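Long-range contact in arylesterase (PDB 5L2P), which hydrolyses aromatic esters and aryl dialkyl phosphates such as paraoxon with broad specificity, as a serine esterase of the GDXG lipolytic family: residues P231-V245 with Q256-V269. Sequence-based numbering, arbitrary orientation.
Sequences PLIAEDLSNLPQAIV and QGEAYAYRLMESGV
The ring of Y260 meets L232 CD1 and V245 CG2 at its edge, while L264 of its own helix lies over one face, off toward the rim. P231 CB and L237 CD2 approach obliquely, and L240 CD1 lies 4.1 Å from Y260 OH. Such a surround depends on CG standing anti to the backbone N (chi1 -175°), which sets the ring between L232 and V245, where both reach its edge.

Three residues on, the R263 guanidinium has L237 CD1 over one face and A234 O at an edge, in its plane, 2.9 Å from R263 NH2. Bends at chi2 and chi3 fold the chain back so that R263 NH1 and NH2 both give weak hydrogen bonds to L232 O, each 2.9 Å long. An alanine here is likely to leave the L232 carbonyl without either donor and L237 CD1 without the flat group it lies over.

Beyond the arginine, S267 OG donates a 2.7 Å hydrogen bond back to R263 O, and its CB rests against L237 O. A Schellman motif at G268 ends the helix, after which V269 CG1 packs 3.3 Å from P241 O. L264 bridges L240 and A243, its CD1 3.6 Å from A243 CB.

Strand 242-248 and helix 254-266 open a beta-alpha-beta crossover of the alpha/beta hydrolase fold that strand 271-276 completes; helix 157-171 touches P231 and Y260, and P209 of a second subunit packs on R263.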
# COMPACT_ATOMS: atom_id res chain seq x y z
N PRO A 231 -5.78 -12.72 -19.52
CA PRO A 231 -6.13 -11.55 -20.33
C PRO A 231 -5.31 -10.28 -20.04
O PRO A 231 -5.26 -9.38 -20.87
CB PRO A 231 -7.61 -11.33 -20.00
CG PRO A 231 -7.89 -12.19 -18.80
CD PRO A 231 -6.93 -13.31 -18.85
N LEU A 232 -4.69 -10.20 -18.87
CA LEU A 232 -3.87 -9.05 -18.54
C LEU A 232 -2.64 -8.93 -19.48
O LEU A 232 -2.15 -7.84 -19.70
CB LEU A 232 -3.45 -9.12 -17.06
CG LEU A 232 -2.96 -7.82 -16.46
CD1 LEU A 232 -4.02 -6.72 -16.45
CD2 LEU A 232 -2.46 -8.07 -15.05
N ILE A 233 -2.19 -10.07 -20.03
CA ILE A 233 -1.02 -10.09 -20.88
C ILE A 233 -1.37 -9.76 -22.30
O ILE A 233 -0.50 -9.73 -23.17
CB ILE A 233 -0.27 -11.46 -20.81
CG1 ILE A 233 1.20 -11.24 -21.15
CG2 ILE A 233 -0.89 -12.52 -21.72
CD1 ILE A 233 2.07 -12.49 -21.10
N ALA A 234 -2.64 -9.51 -22.57
CA ALA A 234 -3.06 -9.14 -23.93
C ALA A 234 -2.36 -7.87 -24.39
O ALA A 234 -2.24 -6.91 -23.64
CB ALA A 234 -4.56 -8.95 -23.98
N GLU A 235 -1.91 -7.85 -25.63
CA GLU A 235 -1.33 -6.63 -26.23
C GLU A 235 -2.33 -5.50 -26.29
O GLU A 235 -2.02 -4.39 -25.93
CB GLU A 235 -0.78 -6.90 -27.63
CG GLU A 235 0.44 -7.81 -27.60
CD GLU A 235 1.18 -7.87 -28.94
OE1 GLU A 235 1.15 -6.87 -29.71
OE2 GLU A 235 1.83 -8.91 -29.23
N ASP A 236 -3.55 -5.80 -26.68
CA ASP A 236 -4.60 -4.78 -26.85
C ASP A 236 -5.83 -5.07 -25.96
O ASP A 236 -6.45 -6.12 -26.08
CB ASP A 236 -5.02 -4.72 -28.31
CG ASP A 236 -5.98 -3.63 -28.58
OD1 ASP A 236 -5.91 -2.58 -27.93
OD2 ASP A 236 -6.82 -3.80 -29.47
N LEU A 237 -6.20 -4.14 -25.09
CA LEU A 237 -7.41 -4.24 -24.30
C LEU A 237 -8.43 -3.14 -24.60
O LEU A 237 -9.29 -2.86 -23.76
CB LEU A 237 -7.06 -4.26 -22.81
CG LEU A 237 -6.32 -5.52 -22.35
CD1 LEU A 237 -5.83 -5.34 -20.94
CD2 LEU A 237 -7.22 -6.77 -22.45
N SER A 238 -8.34 -2.52 -25.79
CA SER A 238 -9.32 -1.50 -26.21
C SER A 238 -10.49 -2.16 -26.94
O SER A 238 -10.41 -3.32 -27.31
CB SER A 238 -8.66 -0.47 -27.13
OG SER A 238 -8.31 -1.07 -28.38
N ASN A 239 -11.55 -1.39 -27.18
CA ASN A 239 -12.76 -1.87 -27.86
C ASN A 239 -13.37 -3.08 -27.18
O ASN A 239 -13.89 -3.98 -27.82
CB ASN A 239 -12.45 -2.18 -29.33
CG ASN A 239 -12.13 -0.94 -30.14
OD1 ASN A 239 -12.68 0.14 -29.91
ND2 ASN A 239 -11.25 -1.11 -31.13
N LEU A 240 -13.28 -3.10 -25.87
CA LEU A 240 -13.89 -4.09 -25.07
C LEU A 240 -15.09 -3.44 -24.41
O LEU A 240 -15.17 -2.22 -24.35
CB LEU A 240 -12.91 -4.63 -24.02
CG LEU A 240 -11.79 -5.51 -24.57
CD1 LEU A 240 -10.90 -5.93 -23.41
CD2 LEU A 240 -12.33 -6.76 -25.24
N PRO A 241 -16.01 -4.27 -23.88
CA PRO A 241 -17.22 -3.70 -23.32
C PRO A 241 -16.96 -2.87 -22.06
O PRO A 241 -16.03 -3.13 -21.31
CB PRO A 241 -18.12 -4.93 -23.04
CG PRO A 241 -17.28 -6.12 -23.21
CD PRO A 241 -16.06 -5.75 -23.96
N GLN A 242 -17.80 -1.88 -21.86
CA GLN A 242 -17.84 -1.15 -20.61
C GLN A 242 -17.78 -2.12 -19.41
O GLN A 242 -18.57 -3.12 -19.33
CB GLN A 242 -19.15 -0.35 -20.62
CG GLN A 242 -19.45 0.47 -19.39
CD GLN A 242 -20.76 1.23 -19.52
OE1 GLN A 242 -21.55 0.98 -20.45
NE2 GLN A 242 -21.01 2.16 -18.59
N ALA A 243 -16.89 -1.84 -18.46
CA ALA A 243 -16.59 -2.78 -17.38
C ALA A 243 -16.94 -2.31 -15.97
O ALA A 243 -16.77 -1.16 -15.63
CB ALA A 243 -15.12 -3.15 -17.41
N ILE A 244 -17.41 -3.23 -15.15
CA ILE A 244 -17.51 -3.03 -13.72
C ILE A 244 -16.63 -4.09 -13.06
O ILE A 244 -17.04 -5.23 -12.95
CB ILE A 244 -18.96 -3.15 -13.23
CG1 ILE A 244 -19.81 -2.09 -13.92
CG2 ILE A 244 -19.05 -3.00 -11.72
CD1 ILE A 244 -21.31 -2.26 -13.78
N VAL A 245 -15.43 -3.71 -12.61
CA VAL A 245 -14.50 -4.62 -11.91
C VAL A 245 -14.56 -4.42 -10.40
O VAL A 245 -14.41 -3.33 -9.90
CB VAL A 245 -13.06 -4.46 -12.39
CG1 VAL A 245 -12.16 -5.51 -11.80
CG2 VAL A 245 -12.99 -4.55 -13.90
N GLN A 256 -4.15 -7.78 -9.19
CA GLN A 256 -4.31 -8.10 -10.62
C GLN A 256 -5.64 -7.64 -11.17
O GLN A 256 -5.70 -7.16 -12.31
CB GLN A 256 -4.12 -9.61 -10.91
CG GLN A 256 -5.15 -10.54 -10.35
CD GLN A 256 -4.70 -11.99 -10.44
OE1 GLN A 256 -5.07 -12.74 -11.37
NE2 GLN A 256 -3.90 -12.41 -9.48
N GLY A 257 -6.72 -7.78 -10.39
CA GLY A 257 -8.02 -7.25 -10.79
C GLY A 257 -8.00 -5.72 -10.95
O GLY A 257 -8.50 -5.19 -11.91
N GLU A 258 -7.45 -5.01 -9.99
CA GLU A 258 -7.33 -3.55 -10.08
C GLU A 258 -6.41 -3.11 -11.24
O GLU A 258 -6.72 -2.16 -11.90
CB GLU A 258 -6.89 -2.96 -8.75
CG GLU A 258 -7.99 -3.11 -7.67
CD GLU A 258 -7.58 -2.61 -6.29
OE1 GLU A 258 -6.37 -2.43 -6.01
OE2 GLU A 258 -8.48 -2.40 -5.47
N ALA A 259 -5.37 -3.88 -11.51
CA ALA A 259 -4.55 -3.72 -12.71
C ALA A 259 -5.29 -3.86 -14.02
O ALA A 259 -5.07 -3.09 -14.95
CB ALA A 259 -3.42 -4.71 -12.67
N TYR A 260 -6.16 -4.86 -14.12
CA TYR A 260 -6.98 -5.10 -15.31
C TYR A 260 -7.92 -3.93 -15.56
O TYR A 260 -8.06 -3.47 -16.68
CB TYR A 260 -7.81 -6.38 -15.12
CG TYR A 260 -8.62 -6.79 -16.35
CD1 TYR A 260 -8.00 -7.30 -17.48
CD2 TYR A 260 -10.00 -6.65 -16.39
CE1 TYR A 260 -8.74 -7.66 -18.61
CE2 TYR A 260 -10.73 -6.99 -17.51
CZ TYR A 260 -10.09 -7.48 -18.63
OH TYR A 260 -10.79 -7.82 -19.78
N ALA A 261 -8.52 -3.43 -14.49
CA ALA A 261 -9.42 -2.31 -14.57
C ALA A 261 -8.67 -1.05 -15.00
O ALA A 261 -9.17 -0.29 -15.82
CB ALA A 261 -10.10 -2.08 -13.25
N TYR A 262 -7.47 -0.82 -14.50
CA TYR A 262 -6.69 0.33 -14.98
C TYR A 262 -6.30 0.18 -16.44
O TYR A 262 -6.38 1.15 -17.19
CB TYR A 262 -5.47 0.66 -14.11
CG TYR A 262 -4.70 1.83 -14.73
CD1 TYR A 262 -5.31 3.07 -14.94
CD2 TYR A 262 -3.38 1.68 -15.13
CE1 TYR A 262 -4.62 4.12 -15.53
CE2 TYR A 262 -2.66 2.72 -15.71
CZ TYR A 262 -3.29 3.94 -15.93
OH TYR A 262 -2.61 4.98 -16.51
N ARG A 263 -5.89 -1.01 -16.85
CA ARG A 263 -5.55 -1.26 -18.24
C ARG A 263 -6.70 -0.96 -19.21
O ARG A 263 -6.47 -0.45 -20.33
CB ARG A 263 -5.05 -2.69 -18.44
CG ARG A 263 -3.60 -2.86 -18.03
CD ARG A 263 -2.62 -2.46 -19.11
NE ARG A 263 -2.53 -3.43 -20.21
CZ ARG A 263 -1.97 -4.64 -20.12
NH1 ARG A 263 -1.48 -5.11 -18.95
NH2 ARG A 263 -1.92 -5.41 -21.21
N LEU A 264 -7.91 -1.31 -18.81
CA LEU A 264 -9.10 -0.97 -19.58
C LEU A 264 -9.28 0.55 -19.66
O LEU A 264 -9.55 1.06 -20.72
CB LEU A 264 -10.34 -1.60 -18.97
CG LEU A 264 -10.43 -3.14 -19.07
CD1 LEU A 264 -11.64 -3.65 -18.27
CD2 LEU A 264 -10.50 -3.71 -20.48
N MET A 265 -9.15 1.26 -18.54
CA MET A 265 -9.29 2.71 -18.51
C MET A 265 -8.29 3.38 -19.43
O MET A 265 -8.64 4.30 -20.17
CB MET A 265 -9.07 3.25 -17.12
CG MET A 265 -10.24 3.11 -16.19
SD MET A 265 -9.77 3.64 -14.51
CE MET A 265 -11.22 3.08 -13.57
N GLU A 266 -7.06 2.92 -19.36
CA GLU A 266 -6.00 3.42 -20.20
C GLU A 266 -6.25 3.14 -21.68
O GLU A 266 -5.82 3.94 -22.52
CB GLU A 266 -4.72 2.78 -19.75
CG GLU A 266 -3.47 3.45 -20.25
CD GLU A 266 -2.23 2.72 -19.76
OE1 GLU A 266 -2.39 1.82 -18.86
OE2 GLU A 266 -1.12 3.08 -20.25
N SER A 267 -6.96 2.05 -21.99
CA SER A 267 -7.27 1.67 -23.37
C SER A 267 -8.50 2.36 -23.89
O SER A 267 -8.89 2.12 -25.00
CB SER A 267 -7.49 0.15 -23.48
OG SER A 267 -6.34 -0.56 -23.04
N GLY A 268 -9.15 3.18 -23.09
CA GLY A 268 -10.31 3.92 -23.54
C GLY A 268 -11.64 3.39 -23.20
O GLY A 268 -12.63 4.02 -23.50
N VAL A 269 -11.69 2.26 -22.52
CA VAL A 269 -12.96 1.62 -22.15
C VAL A 269 -13.53 2.25 -20.88
O VAL A 269 -12.87 2.26 -19.85
CB VAL A 269 -12.74 0.10 -21.92
CG1 VAL A 269 -14.04 -0.55 -21.49
CG2 VAL A 269 -12.19 -0.55 -23.19